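Local coordinates for protein Exo beta-1,2-glucooligosaccharide sophorohydrolase (non-reducing end) (Parabacteroides distasonis ATCC 8503, PDB 5Z06) that hydrolyses linear beta-1,2-glucan and beta-1,2-glucooligosaccharides of four or more units, releasing sophorose from the non-reducing end, at residues Q71-E83 with L309-I321. Sequence-based numbering, arbitrary orientation.
Sequences QYCPVRGNDFFRE and LARENIPGRNDMI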
# COMPACT_ATOMS: atom_id res chain seq x y z
N GLN A 71 -8.06 16.43 9.30
CA GLN A 71 -8.92 15.45 8.65
C GLN A 71 -8.46 14.03 8.91
O GLN A 71 -7.26 13.70 8.82
CB GLN A 71 -8.95 15.71 7.17
CG GLN A 71 -9.53 17.05 6.79
CD GLN A 71 -9.10 17.53 5.42
OE1 GLN A 71 -8.31 16.88 4.75
NE2 GLN A 71 -9.62 18.67 5.00
N TYR A 72 -9.44 13.18 9.24
CA TYR A 72 -9.18 11.75 9.33
C TYR A 72 -8.73 11.29 7.96
O TYR A 72 -9.35 11.63 6.98
CB TYR A 72 -10.44 10.96 9.74
CG TYR A 72 -10.21 9.47 9.63
CD1 TYR A 72 -9.41 8.80 10.56
CD2 TYR A 72 -10.77 8.73 8.60
CE1 TYR A 72 -9.18 7.45 10.47
CE2 TYR A 72 -10.55 7.36 8.50
CZ TYR A 72 -9.76 6.73 9.42
OH TYR A 72 -9.53 5.37 9.29
N CYS A 73 -7.64 10.53 7.93
CA CYS A 73 -7.04 10.02 6.68
C CYS A 73 -7.57 8.62 6.45
O CYS A 73 -7.19 7.73 7.18
CB CYS A 73 -5.49 9.99 6.81
SG CYS A 73 -4.62 9.03 5.53
N PRO A 74 -8.51 8.44 5.51
CA PRO A 74 -9.02 7.07 5.30
C PRO A 74 -7.94 6.16 4.77
O PRO A 74 -7.09 6.58 3.99
CB PRO A 74 -10.13 7.25 4.26
CG PRO A 74 -9.82 8.55 3.61
CD PRO A 74 -9.29 9.40 4.73
N VAL A 75 -7.94 4.94 5.25
CA VAL A 75 -6.94 3.99 4.84
C VAL A 75 -7.70 2.72 4.50
O VAL A 75 -8.52 2.24 5.31
CB VAL A 75 -5.91 3.73 5.94
CG1 VAL A 75 -4.88 2.73 5.48
CG2 VAL A 75 -5.24 5.03 6.36
N ARG A 76 -7.41 2.18 3.32
CA ARG A 76 -8.02 0.95 2.85
C ARG A 76 -8.02 -0.09 3.96
O ARG A 76 -6.99 -0.33 4.62
CB ARG A 76 -7.25 0.43 1.63
CG ARG A 76 -7.71 -0.92 1.09
CD ARG A 76 -6.81 -1.35 -0.05
NE ARG A 76 -6.99 -0.46 -1.18
CZ ARG A 76 -7.75 -0.69 -2.25
NH1 ARG A 76 -8.41 -1.84 -2.43
NH2 ARG A 76 -7.82 0.25 -3.17
N GLY A 77 -9.18 -0.69 4.19
CA GLY A 77 -9.31 -1.74 5.20
C GLY A 77 -9.24 -1.30 6.66
O GLY A 77 -9.29 -2.16 7.55
N ASN A 78 -9.14 0.01 6.91
CA ASN A 78 -9.22 0.57 8.27
C ASN A 78 -10.70 0.86 8.49
O ASN A 78 -11.21 1.95 8.16
CB ASN A 78 -8.38 1.84 8.47
CG ASN A 78 -6.88 1.57 8.51
OD1 ASN A 78 -6.17 2.18 9.31
ND2 ASN A 78 -6.39 0.72 7.62
N ASP A 79 -11.38 -0.16 8.98
CA ASP A 79 -12.84 -0.19 9.10
C ASP A 79 -13.31 -0.53 10.49
O ASP A 79 -14.42 -0.20 10.85
CB ASP A 79 -13.42 -1.21 8.11
CG ASP A 79 -12.95 -0.98 6.69
OD1 ASP A 79 -12.98 0.20 6.25
OD2 ASP A 79 -12.52 -1.94 6.01
N PHE A 80 -12.46 -1.21 11.27
CA PHE A 80 -12.78 -1.65 12.59
C PHE A 80 -11.97 -0.84 13.57
O PHE A 80 -10.76 -0.78 13.49
CB PHE A 80 -12.46 -3.14 12.74
CG PHE A 80 -13.24 -3.99 11.79
CD1 PHE A 80 -14.62 -4.14 11.94
CD2 PHE A 80 -12.62 -4.62 10.71
CE1 PHE A 80 -15.36 -4.91 11.06
CE2 PHE A 80 -13.35 -5.40 9.83
CZ PHE A 80 -14.72 -5.54 10.00
N PHE A 81 -12.69 -0.21 14.50
CA PHE A 81 -12.14 0.73 15.45
C PHE A 81 -12.70 0.42 16.82
O PHE A 81 -13.78 -0.16 16.96
CB PHE A 81 -12.48 2.17 15.07
CG PHE A 81 -12.00 2.58 13.71
CD1 PHE A 81 -10.72 3.12 13.53
CD2 PHE A 81 -12.81 2.42 12.59
CE1 PHE A 81 -10.27 3.49 12.26
CE2 PHE A 81 -12.36 2.79 11.32
CZ PHE A 81 -11.10 3.33 11.16
N ARG A 82 -11.97 0.85 17.82
CA ARG A 82 -12.45 0.83 19.18
C ARG A 82 -13.60 1.79 19.25
O ARG A 82 -13.59 2.82 18.56
CB ARG A 82 -11.36 1.30 20.13
CG ARG A 82 -10.17 0.40 20.21
CD ARG A 82 -9.28 0.88 21.31
NE ARG A 82 -7.89 0.48 21.12
CZ ARG A 82 -7.36 -0.71 21.41
NH1 ARG A 82 -8.07 -1.72 21.91
NH2 ARG A 82 -6.06 -0.89 21.20
N GLU A 83 -14.60 1.47 20.06
CA GLU A 83 -15.72 2.38 20.23
C GLU A 83 -15.19 3.52 21.09
O GLU A 83 -14.67 3.27 22.16
CB GLU A 83 -16.91 1.68 20.86
CG GLU A 83 -17.47 0.59 19.95
CD GLU A 83 -18.77 0.01 20.46
OE1 GLU A 83 -19.18 0.34 21.60
OE2 GLU A 83 -19.39 -0.78 19.72
N LEU A 309 -0.39 -15.78 3.80
CA LEU A 309 -0.64 -15.08 2.57
C LEU A 309 -0.68 -13.57 2.76
O LEU A 309 -0.57 -13.06 3.89
CB LEU A 309 -1.93 -15.62 1.96
CG LEU A 309 -1.78 -17.01 1.33
CD1 LEU A 309 -3.09 -17.34 0.64
CD2 LEU A 309 -0.62 -17.14 0.35
N ALA A 310 -0.81 -12.88 1.64
CA ALA A 310 -0.58 -11.46 1.60
C ALA A 310 -1.80 -10.69 1.99
O ALA A 310 -2.86 -10.88 1.43
CB ALA A 310 -0.14 -11.03 0.21
N ARG A 311 -1.61 -9.78 2.93
CA ARG A 311 -2.64 -8.87 3.26
C ARG A 311 -2.89 -7.91 2.10
O ARG A 311 -1.99 -7.60 1.33
CB ARG A 311 -2.30 -8.15 4.56
CG ARG A 311 -2.48 -9.12 5.71
CD ARG A 311 -2.54 -8.48 7.05
NE ARG A 311 -1.26 -8.60 7.68
CZ ARG A 311 -0.98 -9.22 8.83
NH1 ARG A 311 -1.89 -9.78 9.61
NH2 ARG A 311 0.28 -9.22 9.21
N GLU A 312 -4.13 -7.47 1.97
CA GLU A 312 -4.46 -6.48 0.98
C GLU A 312 -3.55 -5.27 1.13
O GLU A 312 -3.03 -4.75 0.16
CB GLU A 312 -5.91 -6.05 1.12
CG GLU A 312 -6.32 -4.84 0.28
CD GLU A 312 -6.34 -5.05 -1.21
OE1 GLU A 312 -5.73 -6.02 -1.73
OE2 GLU A 312 -7.00 -4.21 -1.89
N ASN A 313 -3.41 -4.81 2.36
CA ASN A 313 -2.55 -3.67 2.65
C ASN A 313 -2.25 -3.62 4.13
O ASN A 313 -3.00 -4.18 4.93
CB ASN A 313 -3.20 -2.33 2.20
CG ASN A 313 -4.49 -2.04 2.91
OD1 ASN A 313 -5.51 -2.66 2.62
ND2 ASN A 313 -4.44 -1.13 3.88
N ILE A 314 -1.17 -2.92 4.46
CA ILE A 314 -0.74 -2.67 5.83
C ILE A 314 -0.45 -1.17 5.96
O ILE A 314 0.33 -0.62 5.16
CB ILE A 314 0.52 -3.52 6.18
CG1 ILE A 314 0.26 -5.01 5.85
CG2 ILE A 314 0.94 -3.32 7.63
CD1 ILE A 314 1.43 -5.94 6.18
N PRO A 315 -1.07 -0.49 6.93
CA PRO A 315 -2.05 -1.06 7.83
C PRO A 315 -3.40 -1.18 7.16
O PRO A 315 -3.88 -0.22 6.55
CB PRO A 315 -2.12 -0.03 8.95
CG PRO A 315 -1.81 1.28 8.28
CD PRO A 315 -0.82 0.94 7.22
N GLY A 316 -4.00 -2.36 7.27
CA GLY A 316 -5.32 -2.61 6.69
C GLY A 316 -6.09 -3.57 7.58
O GLY A 316 -5.95 -3.53 8.80
N ARG A 317 -6.90 -4.42 6.96
CA ARG A 317 -7.52 -5.54 7.66
C ARG A 317 -6.41 -6.43 8.14
O ARG A 317 -5.47 -6.71 7.41
CB ARG A 317 -8.43 -6.34 6.76
CG ARG A 317 -9.61 -5.54 6.26
CD ARG A 317 -10.54 -5.15 7.39
NE ARG A 317 -11.70 -4.51 6.81
CZ ARG A 317 -12.75 -5.16 6.32
NH1 ARG A 317 -12.82 -6.49 6.36
NH2 ARG A 317 -13.75 -4.47 5.79
N ASN A 318 -6.52 -6.84 9.39
CA ASN A 318 -5.56 -7.71 9.99
C ASN A 318 -5.63 -9.12 9.38
O ASN A 318 -4.61 -9.82 9.24
CB ASN A 318 -5.78 -7.72 11.50
CG ASN A 318 -4.80 -8.61 12.23
OD1 ASN A 318 -5.19 -9.53 12.97
ND2 ASN A 318 -3.52 -8.37 12.00
N ASP A 319 -6.84 -9.55 9.03
CA ASP A 319 -7.08 -10.96 8.68
C ASP A 319 -7.32 -11.20 7.21
O ASP A 319 -7.26 -12.34 6.76
CB ASP A 319 -8.29 -11.49 9.45
CG ASP A 319 -8.10 -11.43 10.96
OD1 ASP A 319 -6.94 -11.42 11.44
OD2 ASP A 319 -9.12 -11.40 11.65
N MET A 320 -7.56 -10.15 6.45
CA MET A 320 -7.98 -10.32 5.09
C MET A 320 -6.78 -10.39 4.19
O MET A 320 -5.98 -9.46 4.14
CB MET A 320 -8.88 -9.17 4.67
CG MET A 320 -9.51 -9.36 3.33
SD MET A 320 -10.49 -7.91 2.95
CE MET A 320 -9.21 -6.73 2.52
N ILE A 321 -6.68 -11.50 3.46
CA ILE A 321 -5.66 -11.66 2.43
C ILE A 321 -6.25 -11.43 1.06
O ILE A 321 -7.44 -11.59 0.83
CB ILE A 321 -4.89 -12.99 2.53
CG1 ILE A 321 -5.76 -14.22 2.30
CG2 ILE A 321 -4.19 -13.05 3.87
CD1 ILE A 321 -5.71 -14.75 0.89
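Arg76 O is gripped from opposite faces of its carbonyl plane by two side-chain amides. Asn313 ND2 donates to Arg76 O at 2.8 Å, and Asn78 ND2 adds a longer bond. Asn78 ND2 also donates across the contact to Pro315 O at 2.9 Å, in its amide plane. In a type II turn from Val75 to Asn78, Gly77 has positive phi and sits against Gly316, their CA atoms 4.3 Å apart. Arg317 bends at chi2 (-65°), which turns its end toward Asp79 and Phe80. Its NE and NH2 meet Asp79 side-on, each 2.8 Å from OD2. The carboxylate stands almost upright to the guanidinium (84°), and Asp79 OD1 pairs with Lys153. Phe80 CE2 lies over one guanidinium face, 3.6 Å from Arg317 CZ. A leucine in place of Arg317 would probably leave Asp79 OD2 without its charged mate. Arg76 NH1 makes a salt bridge to Glu312 OE2, bent and weak as a hydrogen bond, while NH2 pairs with Asp592. The contact joins the loop between strands 65-71 and 86-93 of the N-terminal beta region to strand 313-314 and its flanking loops. That strand pairs with 663-664 of the helical domain, probably the catalytic (alpha/alpha)6 toroid as in related glycoside hydrolases.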